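Local atomic coordinates of DUF6836 domain-containing protein (Clostridium leptum, PDB entry 4PW1), a protein that is of unknown function but folds into a nine-stranded antiparallel beta sheet surrounded by alpha-helices. Residues Gly93-Val98 with Asn114-Glu119; Gly130-Asp135 with Asp171-Met176; Tyr29-Tyr34 with Leu80-Asp85; Val54-Gly59 with Gln182-Gln187. One frame throughout, in Å; residues are numbered along the deposited sequence.

Interaction 1: Gly93-Val98 with Asn114-Glu119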
# COMPACT_ATOMS: atom_id res chain seq x y z
N GLY B 93 6.26 14.32 27.75
CA GLY B 93 7.40 13.89 26.92
C GLY B 93 7.12 12.91 25.81
O GLY B 93 7.99 12.64 25.01
N ARG B 94 5.88 12.43 25.73
CA ARG B 94 5.49 11.59 24.60
C ARG B 94 5.56 12.38 23.29
O ARG B 94 5.18 13.54 23.25
CB ARG B 94 4.06 11.07 24.78
CG ARG B 94 3.94 9.92 25.78
CD ARG B 94 2.48 9.59 26.01
NE ARG B 94 1.83 10.69 26.70
CZ ARG B 94 0.53 10.79 26.92
NH1 ARG B 94 -0.28 9.83 26.48
NH2 ARG B 94 0.05 11.85 27.55
N ARG B 95 6.10 11.75 22.25
CA ARG B 95 6.29 12.42 20.98
C ARG B 95 5.33 11.88 19.96
O ARG B 95 5.20 10.67 19.81
CB ARG B 95 7.73 12.24 20.52
CG ARG B 95 8.68 12.88 21.52
CD ARG B 95 10.12 12.82 21.08
NE ARG B 95 10.46 11.45 20.78
CZ ARG B 95 11.65 11.06 20.36
NH1 ARG B 95 12.63 11.94 20.22
NH2 ARG B 95 11.86 9.78 20.11
N TYR B 96 4.65 12.76 19.26
CA TYR B 96 3.67 12.39 18.26
C TYR B 96 3.99 12.96 16.90
O TYR B 96 4.63 13.98 16.77
CB TYR B 96 2.32 12.91 18.67
CG TYR B 96 1.77 12.27 19.87
CD1 TYR B 96 2.06 12.77 21.12
CD2 TYR B 96 0.95 11.15 19.78
CE1 TYR B 96 1.57 12.19 22.26
CE2 TYR B 96 0.45 10.54 20.92
CZ TYR B 96 0.76 11.08 22.16
OH TYR B 96 0.29 10.57 23.35
N LEU B 97 3.56 12.25 15.86
CA LEU B 97 3.43 12.83 14.53
C LEU B 97 1.95 12.90 14.24
O LEU B 97 1.21 11.92 14.43
CB LEU B 97 4.14 11.96 13.47
CG LEU B 97 5.66 11.93 13.52
CD1 LEU B 97 6.26 11.01 12.46
CD2 LEU B 97 6.25 13.35 13.39
N VAL B 98 1.52 14.07 13.82
CA VAL B 98 0.18 14.29 13.33
C VAL B 98 0.21 14.47 11.82
O VAL B 98 0.99 15.28 11.29
CB VAL B 98 -0.42 15.55 13.91
CG1 VAL B 98 -1.82 15.80 13.35
CG2 VAL B 98 -0.45 15.47 15.41
N ASN B 114 1.83 8.06 18.35
CA ASN B 114 2.93 8.16 19.32
C ASN B 114 4.17 7.47 18.73
O ASN B 114 4.12 6.31 18.43
CB ASN B 114 2.47 7.50 20.59
CG ASN B 114 3.54 7.38 21.66
OD1 ASN B 114 4.70 7.72 21.53
ND2 ASN B 114 3.11 6.84 22.74
N GLN B 115 5.25 8.20 18.60
CA GLN B 115 6.47 7.74 17.96
C GLN B 115 7.31 6.89 18.86
O GLN B 115 8.23 6.25 18.39
CB GLN B 115 7.32 8.95 17.51
CG GLN B 115 6.59 9.82 16.51
CD GLN B 115 6.20 8.99 15.31
OE1 GLN B 115 5.03 8.68 15.05
NE2 GLN B 115 7.20 8.54 14.65
N ASP B 116 7.01 6.88 20.15
CA ASP B 116 7.81 6.08 21.07
C ASP B 116 7.01 4.90 21.62
O ASP B 116 7.41 4.32 22.59
CB ASP B 116 8.35 6.95 22.20
CG ASP B 116 9.13 8.14 21.68
OD1 ASP B 116 10.12 7.92 20.94
OD2 ASP B 116 8.76 9.30 21.99
N GLU B 117 5.91 4.52 20.98
CA GLU B 117 5.12 3.43 21.55
C GLU B 117 5.84 2.09 21.35
O GLU B 117 6.60 1.88 20.40
CB GLU B 117 3.70 3.41 21.01
CG GLU B 117 3.58 2.97 19.60
CD GLU B 117 2.12 2.83 19.13
OE1 GLU B 117 1.15 3.16 19.87
OE2 GLU B 117 1.98 2.37 17.99
N ARG B 118 5.63 1.16 22.25
CA ARG B 118 6.29 -0.13 22.05
C ARG B 118 5.61 -0.95 20.95
O ARG B 118 4.44 -0.76 20.61
CB ARG B 118 6.35 -0.95 23.34
CG ARG B 118 5.02 -1.32 23.87
CD ARG B 118 5.17 -2.13 25.14
NE ARG B 118 3.84 -2.47 25.56
CZ ARG B 118 3.20 -3.57 25.22
NH1 ARG B 118 3.78 -4.49 24.43
NH2 ARG B 118 1.96 -3.73 25.65
N GLU B 119 6.39 -1.87 20.42
CA GLU B 119 5.91 -2.76 19.39
C GLU B 119 5.04 -3.83 20.01
O GLU B 119 5.43 -4.51 20.95
CB GLU B 119 7.12 -3.38 18.70
CG GLU B 119 6.78 -4.25 17.51
CD GLU B 119 8.03 -4.78 16.84
OE1 GLU B 119 8.88 -3.95 16.44
OE2 GLU B 119 8.18 -6.02 16.72
O HOH W 1 9.59 10.49 24.36
O HOH W 2 6.24 9.00 22.98
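R95 holds D116 side-on: NE donates to OD2 (3.0 Å) and NH2 to OD1 (2.7 Å), each carboxylate oxygen offering its syn lone pair. The guanidinium and carboxylate planes lie only 21° apart, so the pair forms a nearly flat two-bonded salt bridge. A bend at chi3 (-53°) folds the arginine back to bring its NE edge to the acid. The tight part of the contact lies on the backbone, where Q115 N donates to R95 O over 2.8 Å in an almost straight bond. Next to it Y96 and N114 form a non-hydrogen-bonded antiparallel pair, and the buried tyrosine brings CE2 within 3.7 Å of N114 CB; its ring also stacks with Y112. L97 adds an apolar surface against the chain of Q115. The other side is wet and exposed, suiting the charged residues there. One water links G93 O with D116 OD2; a second joins R95 N, N114 OD1 and the same D116 OD2. N114 OD1 also accepts from D116 N (2.8 Å), closing an Asx turn as the chain leaves strand 106-114. Here the open end of the antiparallel beta hairpin 95-103/106-114 runs out into a type I beta turn from N114 to E117.

Interaction 2: Gly130-Asp135 with Asp171-Met176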
# COMPACT_ATOMS: atom_id res chain seq x y z
N GLY B 130 -9.28 -9.45 18.23
CA GLY B 130 -10.44 -9.98 18.96
C GLY B 130 -11.29 -8.89 19.63
O GLY B 130 -12.51 -8.90 19.53
N LYS B 131 -10.67 -7.96 20.32
CA LYS B 131 -11.41 -6.88 20.98
C LYS B 131 -12.17 -6.06 19.91
O LYS B 131 -13.36 -5.72 20.08
CB LYS B 131 -10.46 -6.02 21.84
CG LYS B 131 -11.10 -4.86 22.63
CD LYS B 131 -12.16 -5.30 23.65
CE LYS B 131 -12.56 -4.16 24.60
NZ LYS B 131 -12.74 -2.84 23.89
N LEU B 132 -11.49 -5.76 18.82
CA LEU B 132 -12.06 -4.97 17.74
C LEU B 132 -13.28 -5.64 17.16
O LEU B 132 -14.33 -5.00 16.98
CB LEU B 132 -10.99 -4.76 16.68
CG LEU B 132 -10.96 -3.50 15.86
CD1 LEU B 132 -11.25 -2.25 16.67
CD2 LEU B 132 -9.60 -3.44 15.19
N GLN B 133 -13.19 -6.94 16.94
CA GLN B 133 -14.34 -7.71 16.45
C GLN B 133 -15.52 -7.64 17.41
O GLN B 133 -16.66 -7.48 16.98
CB GLN B 133 -13.93 -9.17 16.21
CG GLN B 133 -14.98 -10.10 15.61
CD GLN B 133 -15.35 -9.73 14.16
OE1 GLN B 133 -14.54 -9.19 13.40
NE2 GLN B 133 -16.59 -10.02 13.78
N GLU B 134 -15.24 -7.79 18.69
CA GLU B 134 -16.25 -7.74 19.74
C GLU B 134 -16.88 -6.34 19.79
O GLU B 134 -18.08 -6.21 19.87
CB GLU B 134 -15.64 -8.12 21.12
CG GLU B 134 -15.37 -9.62 21.31
CD GLU B 134 -14.39 -9.94 22.45
OE1 GLU B 134 -13.91 -9.03 23.17
OE2 GLU B 134 -14.10 -11.14 22.64
N ASP B 135 -16.05 -5.30 19.73
CA ASP B 135 -16.56 -3.92 19.78
C ASP B 135 -17.47 -3.68 18.56
O ASP B 135 -18.52 -3.01 18.67
CB ASP B 135 -15.41 -2.90 19.74
CG ASP B 135 -14.68 -2.74 21.08
OD1 ASP B 135 -15.01 -3.41 22.05
OD2 ASP B 135 -13.76 -1.92 21.15
N ASP B 171 -15.49 1.55 26.77
CA ASP B 171 -14.21 1.31 26.12
C ASP B 171 -14.40 0.69 24.72
O ASP B 171 -13.43 0.16 24.14
CB ASP B 171 -13.28 0.48 27.00
CG ASP B 171 -13.77 -0.91 27.22
OD1 ASP B 171 -14.44 -1.46 26.32
OD2 ASP B 171 -13.50 -1.46 28.29
N ASN B 172 -15.61 0.80 24.17
CA ASN B 172 -15.86 0.38 22.77
C ASN B 172 -15.15 1.33 21.79
O ASN B 172 -15.42 2.53 21.76
CB ASN B 172 -17.38 0.33 22.51
CG ASN B 172 -17.73 -0.18 21.13
OD1 ASN B 172 -17.40 0.45 20.12
ND2 ASN B 172 -18.38 -1.33 21.07
N ALA B 173 -14.21 0.81 20.99
CA ALA B 173 -13.41 1.68 20.14
C ALA B 173 -14.26 2.48 19.13
O ALA B 173 -13.92 3.64 18.77
CB ALA B 173 -12.33 0.87 19.41
N PHE B 174 -15.35 1.87 18.65
CA PHE B 174 -16.19 2.49 17.64
C PHE B 174 -16.97 3.61 18.29
O PHE B 174 -16.93 4.72 17.79
CB PHE B 174 -17.09 1.47 16.93
CG PHE B 174 -16.33 0.47 16.11
CD1 PHE B 174 -15.92 0.78 14.83
CD2 PHE B 174 -15.94 -0.75 16.66
CE1 PHE B 174 -15.19 -0.10 14.08
CE2 PHE B 174 -15.18 -1.64 15.91
CZ PHE B 174 -14.79 -1.31 14.62
N TYR B 175 -17.60 3.33 19.43
CA TYR B 175 -18.33 4.37 20.16
C TYR B 175 -17.43 5.56 20.50
O TYR B 175 -17.84 6.71 20.36
CB TYR B 175 -18.97 3.83 21.44
CG TYR B 175 -20.07 2.82 21.27
CD1 TYR B 175 -20.83 2.75 20.08
CD2 TYR B 175 -20.42 1.98 22.31
CE1 TYR B 175 -21.87 1.84 19.95
CE2 TYR B 175 -21.47 1.06 22.20
CZ TYR B 175 -22.20 0.99 21.02
OH TYR B 175 -23.22 0.06 20.89
N MSE B 176 -16.20 5.28 20.96
CA MSE B 176 -15.31 6.35 21.38
C MSE B 176 -14.92 7.21 20.21
O MSE B 176 -14.88 8.46 20.29
CB MSE B 176 -14.02 5.85 22.01
CG MSE B 176 -14.32 5.21 23.36
SE MSE B 176 -12.62 4.65 24.22
CE MSE B 176 -11.62 3.52 22.91
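D135 and N172 tie helix 122-141 to the start of helix 173-190 by exchanging bonds between side chain and backbone. D135 OD2 accepts from A173 N at 2.8 Å, a nearly straight bond that reaches the carboxylate from above its plane, while N172 ND2 donates back to D135 O at 2.9 Å. The carboxylate and amide are stacked, their planes 22° apart, as the side chains run past each other in opposite directions. Beside them the F174 ring turns its edge to helix 122-141, with L132 O and D135 CB near the ring plane and CE2 4.0 Å from L132 CD1. The next shell fixes these groups. In one of its two modelled conformers K131, a turn before D135, bonds through NZ to both carboxylate oxygens (3.0 Å to D135 OD1) and weakly to D171 O and OD1. Its charge probably eases the closeness of two acids. Asparagine suits position 172 because its amide has two uses: while ND2 reaches across, OD1 accepts from Y175 N at 3.0 Å and weakly from F174 N, capping helix 173-190. Extending CG anti to the backbone N (chi1 -176°) carries the amide to both tasks. Further out, F174 meets F245 edge-to-face and W136 obliquely, and L132 and A173 rest on F245 and Y238, seating both helices against strands 244-251 and 233-239.

Interaction 3: Tyr29-Tyr34 with Leu80-Asp85; sequences YPWNLY and LRFLKD
F82 takes the edge of Y34 over one face, and W31 meets it obliquely at the CD1 rim on the same side. The tyrosine comes edge-on, planes at 81° and centroids 5.1 Å apart, with CD1 over the centre of the phenylalanine ring; its CB adds a CH-pi contact. Against W31 the planes make 51°, and F82 CD1 sits toward the rim of the indole face, 3.5 Å from CZ3. The edge of F82 is turned to P30, whose O lies near the ring plane, 3.7 Å from CE1. Aromatic residues suit this, since F82 takes one ring over a face and another at its rim. Tyrosine adds a polar end: with CG anti to the backbone N (chi1 179°), the ring reaches across the K84 chain, OH lying 3.5 Å from K84 CD and bonding weakly to R74. The lysine methylenes crossing W31 and Y34 widen the apolar surface while NZ makes a weak salt bridge to D85. At the other end L33 CD1 meets L80 CD1 at 3.8 Å. P30, preceded by a cis peptide, leads into the 3-10 turn 31-33, and W31, Y34 and F82 make an aromatic cluster packing this loop on strand 80-89.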
# COMPACT_ATOMS: atom_id res chain seq x y z
N TYR B 29 -5.57 7.05 1.17
CA TYR B 29 -6.10 8.24 0.51
C TYR B 29 -6.06 9.39 1.53
O TYR B 29 -6.39 9.20 2.70
CB TYR B 29 -7.51 7.98 -0.04
CG TYR B 29 -8.15 9.25 -0.60
CD1 TYR B 29 -7.93 9.64 -1.93
CD2 TYR B 29 -8.91 10.07 0.24
CE1 TYR B 29 -8.49 10.80 -2.44
CE2 TYR B 29 -9.48 11.24 -0.26
CZ TYR B 29 -9.27 11.59 -1.58
OH TYR B 29 -9.77 12.77 -2.01
N PRO B 30 -5.58 10.57 1.11
CA PRO B 30 -5.15 10.99 -0.21
C PRO B 30 -3.62 11.08 -0.36
O PRO B 30 -3.14 11.75 -1.28
CB PRO B 30 -5.76 12.41 -0.32
CG PRO B 30 -5.57 12.95 1.07
CD PRO B 30 -5.73 11.74 2.00
N TRP B 31 -2.88 10.39 0.49
CA TRP B 31 -1.43 10.43 0.44
C TRP B 31 -0.89 9.83 -0.85
O TRP B 31 0.22 10.16 -1.23
CB TRP B 31 -0.79 9.81 1.69
CG TRP B 31 -1.18 10.62 2.90
CD1 TRP B 31 -2.21 10.39 3.74
CD2 TRP B 31 -0.61 11.86 3.31
NE1 TRP B 31 -2.27 11.37 4.70
CE2 TRP B 31 -1.30 12.28 4.45
CE3 TRP B 31 0.43 12.64 2.82
CZ2 TRP B 31 -1.00 13.47 5.09
CZ3 TRP B 31 0.76 13.80 3.49
CH2 TRP B 31 0.05 14.20 4.60
N ASN B 32 -1.68 9.05 -1.55
CA ASN B 32 -1.29 8.57 -2.87
C ASN B 32 -1.18 9.73 -3.87
O ASN B 32 -0.56 9.59 -4.91
CB ASN B 32 -2.28 7.53 -3.40
CG ASN B 32 -3.72 8.05 -3.36
OD1 ASN B 32 -4.19 8.55 -2.33
ND2 ASN B 32 -4.41 7.96 -4.46
N LEU B 33 -1.82 10.85 -3.57
CA LEU B 33 -1.80 11.99 -4.49
C LEU B 33 -0.77 13.02 -4.10
O LEU B 33 -0.59 13.99 -4.80
CB LEU B 33 -3.18 12.64 -4.52
CG LEU B 33 -4.30 11.69 -4.96
CD1 LEU B 33 -5.64 12.39 -4.87
CD2 LEU B 33 -4.10 11.16 -6.38
N TYR B 34 -0.07 12.80 -2.98
CA TYR B 34 0.93 13.72 -2.48
C TYR B 34 2.18 13.60 -3.36
O TYR B 34 2.64 12.48 -3.63
CB TYR B 34 1.27 13.34 -1.05
CG TYR B 34 2.31 14.19 -0.39
CD1 TYR B 34 1.95 15.40 0.22
CD2 TYR B 34 3.65 13.82 -0.40
CE1 TYR B 34 2.90 16.19 0.80
CE2 TYR B 34 4.60 14.61 0.19
CZ TYR B 34 4.21 15.79 0.78
OH TYR B 34 5.15 16.61 1.36
N LEU B 80 -6.28 19.84 -2.64
CA LEU B 80 -5.99 19.06 -1.45
C LEU B 80 -5.17 19.96 -0.58
O LEU B 80 -4.38 20.77 -1.09
CB LEU B 80 -5.19 17.79 -1.81
CG LEU B 80 -5.89 16.85 -2.79
CD1 LEU B 80 -4.94 15.76 -3.29
CD2 LEU B 80 -7.09 16.22 -2.14
N ARG B 81 -5.30 19.78 0.71
CA ARG B 81 -4.42 20.40 1.68
C ARG B 81 -3.85 19.30 2.58
O ARG B 81 -4.59 18.50 3.15
CB ARG B 81 -5.24 21.42 2.48
CG ARG B 81 -5.55 22.64 1.59
CD ARG B 81 -6.82 23.31 1.97
NE ARG B 81 -7.02 24.56 1.22
CZ ARG B 81 -7.59 24.66 0.02
NH1 ARG B 81 -7.95 23.58 -0.68
NH2 ARG B 81 -7.69 25.85 -0.53
N PHE B 82 -2.53 19.27 2.71
CA PHE B 82 -1.84 18.28 3.49
C PHE B 82 -1.09 18.90 4.64
O PHE B 82 -0.33 19.85 4.46
CB PHE B 82 -0.79 17.57 2.65
CG PHE B 82 -1.32 16.78 1.50
CD1 PHE B 82 -1.67 15.45 1.65
CD2 PHE B 82 -1.41 17.34 0.22
CE1 PHE B 82 -2.09 14.72 0.57
CE2 PHE B 82 -1.81 16.59 -0.86
CZ PHE B 82 -2.17 15.29 -0.68
N LEU B 83 -1.22 18.28 5.81
CA LEU B 83 -0.31 18.51 6.95
C LEU B 83 0.45 17.24 7.20
O LEU B 83 -0.12 16.24 7.66
CB LEU B 83 -1.15 18.84 8.16
CG LEU B 83 -0.36 19.13 9.42
CD1 LEU B 83 0.35 20.46 9.28
CD2 LEU B 83 -1.30 19.15 10.61
N LYS B 84 1.73 17.26 6.85
CA LYS B 84 2.55 16.06 6.86
C LYS B 84 3.53 16.07 8.03
O LYS B 84 4.36 16.95 8.15
CB LYS B 84 3.36 15.94 5.59
CG LYS B 84 4.01 14.55 5.39
CD LYS B 84 4.97 14.63 4.21
CE LYS B 84 5.33 13.27 3.65
NZ LYS B 84 6.00 12.46 4.67
N ASP B 85 3.44 15.02 8.85
CA ASP B 85 4.37 14.77 9.94
C ASP B 85 4.65 16.00 10.80
O ASP B 85 5.79 16.33 11.08
CB ASP B 85 5.67 14.15 9.40
CG ASP B 85 5.47 12.75 8.88
OD1 ASP B 85 4.54 12.02 9.33
OD2 ASP B 85 6.29 12.34 8.00

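Interaction 4: Val54-Gly59 with Gln182-Gln187; sequences VRILGG and QMLSDQ
I56 is the chief apolar contact of helix 44-58 with helix 173-190 in a nearly antiparallel helix pair: the axes of 54-58 and 182-187 approach to 9.4 Å and their directions differ by 159°. Its two branches go to different parts of the partner helix. CG2, anti to the backbone N, comes 3.8 Å from L184 N and also touches the CB atoms of M183, modelled as selenomethionine, and L184. The CG1 branch runs the other way along the partner helix, ending with CD1 3.9 Å from Q187 CB. A beta-branched residue thus suits a place between successive turns, and the aliphatic part of Q187, a partly exposed residue, supplies packing surface. L57, next in sequence, is more deeply set; it faces the sheet at L107 and F110 and meets L184 from the side, the two leucines crossing at about a right angle. G58 and G59 bring the helix to its end through a wider pi-type turn, in which G59 N bonds to V54 O at 2.9 Å. Glycine suits G59, whose phi is positive (116°). The CG of L184 lies opposite its own N (chi1 175°), which sets L184 CD2 4.0 Å from L57 CD1.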
# COMPACT_ATOMS: atom_id res chain seq x y z
N VAL B 54 -6.66 17.96 16.60
CA VAL B 54 -5.59 17.43 17.44
C VAL B 54 -6.09 17.20 18.87
O VAL B 54 -5.93 16.09 19.41
CB VAL B 54 -4.35 18.35 17.45
CG1 VAL B 54 -3.32 17.91 18.49
CG2 VAL B 54 -3.72 18.43 16.05
N ARG B 55 -6.73 18.20 19.47
CA ARG B 55 -7.22 18.03 20.85
C ARG B 55 -8.35 17.00 21.01
O ARG B 55 -8.36 16.23 21.97
CB ARG B 55 -7.68 19.38 21.44
CG ARG B 55 -6.54 20.36 21.74
CD ARG B 55 -7.09 21.56 22.52
NE ARG B 55 -7.87 22.41 21.63
CZ ARG B 55 -7.37 23.41 20.92
NH1 ARG B 55 -6.07 23.71 20.93
NH2 ARG B 55 -8.15 24.10 20.13
N ILE B 56 -9.30 17.00 20.10
CA ILE B 56 -10.52 16.20 20.27
C ILE B 56 -10.38 14.80 19.67
O ILE B 56 -10.79 13.81 20.29
CB ILE B 56 -11.72 16.95 19.69
CG1 ILE B 56 -11.99 18.21 20.52
CG2 ILE B 56 -12.92 16.06 19.63
CD1 ILE B 56 -12.96 19.18 19.87
N LEU B 57 -9.82 14.68 18.48
CA LEU B 57 -9.59 13.34 17.89
C LEU B 57 -8.35 12.70 18.49
O LEU B 57 -8.35 11.50 18.79
CB LEU B 57 -9.45 13.37 16.36
CG LEU B 57 -10.61 14.01 15.59
CD1 LEU B 57 -10.42 13.92 14.10
CD2 LEU B 57 -11.93 13.37 15.98
N GLY B 58 -7.30 13.48 18.68
CA GLY B 58 -6.02 12.94 19.18
C GLY B 58 -6.04 12.82 20.69
O GLY B 58 -5.82 11.77 21.26
N GLY B 59 -6.31 13.92 21.34
CA GLY B 59 -6.49 13.93 22.77
C GLY B 59 -5.46 14.75 23.50
O GLY B 59 -5.49 14.77 24.71
N GLN B 182 -18.13 13.44 16.45
CA GLN B 182 -19.32 14.26 16.72
C GLN B 182 -18.96 15.48 17.58
O GLN B 182 -19.43 16.59 17.32
CB GLN B 182 -20.37 13.39 17.45
CG GLN B 182 -21.70 14.11 17.73
CD GLN B 182 -22.39 14.48 16.45
OE1 GLN B 182 -22.69 13.60 15.63
NE2 GLN B 182 -22.52 15.78 16.18
N MSE B 183 -18.13 15.29 18.61
CA MSE B 183 -17.72 16.41 19.46
C MSE B 183 -16.97 17.42 18.65
O MSE B 183 -17.13 18.61 18.85
CB MSE B 183 -16.80 16.04 20.63
CG MSE B 183 -17.57 15.35 21.74
SE MSE B 183 -16.31 14.66 23.10
CE MSE B 183 -15.18 16.29 23.15
N LEU B 184 -16.08 16.97 17.75
CA LEU B 184 -15.35 17.93 16.90
C LEU B 184 -16.29 18.78 16.05
O LEU B 184 -16.14 20.02 15.97
CB LEU B 184 -14.35 17.21 16.02
CG LEU B 184 -13.59 18.06 15.01
CD1 LEU B 184 -12.81 19.18 15.69
CD2 LEU B 184 -12.67 17.19 14.20
N SER B 185 -17.24 18.12 15.39
CA SER B 185 -18.22 18.83 14.59
C SER B 185 -19.00 19.85 15.45
O SER B 185 -19.15 21.01 15.06
CB SER B 185 -19.19 17.83 13.94
OG SER B 185 -20.23 18.50 13.25
N ASP B 186 -19.48 19.41 16.61
CA ASP B 186 -20.24 20.31 17.50
C ASP B 186 -19.39 21.48 17.94
O ASP B 186 -19.82 22.62 17.90
CB ASP B 186 -20.72 19.58 18.75
CG ASP B 186 -21.69 18.51 18.45
OD1 ASP B 186 -22.25 18.52 17.36
OD2 ASP B 186 -21.92 17.64 19.31
N GLN B 187 -18.16 21.21 18.36
CA GLN B 187 -17.22 22.26 18.74
C GLN B 187 -17.10 23.32 17.63
O GLN B 187 -17.25 24.53 17.92
CB GLN B 187 -15.87 21.65 19.08
CG GLN B 187 -14.74 22.63 19.38
CD GLN B 187 -15.01 23.47 20.61
OE1 GLN B 187 -15.85 23.13 21.44
NE2 GLN B 187 -14.30 24.58 20.71

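How the interactions relate
Interactions 1 and 3 share the sheet, on the neighbouring strands 95-103 and 80-89. Although their centres are about 21 Å apart they touch, L97 CD1 lying 3.7 Å from D85 OD1. Interaction 1 also reaches the helical layer of interaction 4 through V98 CG1 and V54 CG2, 4.2 Å apart. Helix 173-190 serves two contacts, joining helix 122-141 at its start in interaction 2 and helix 44-58 further along in interaction 4, with centres about 19 Å apart. Interactions 2 and 3 lie on opposite sides of the chain's centre, nearest atoms about 17 Å apart. Interaction 4 ties together parts of both DUF6836 ranges, as does interaction 2. No active site is known to which they could be related.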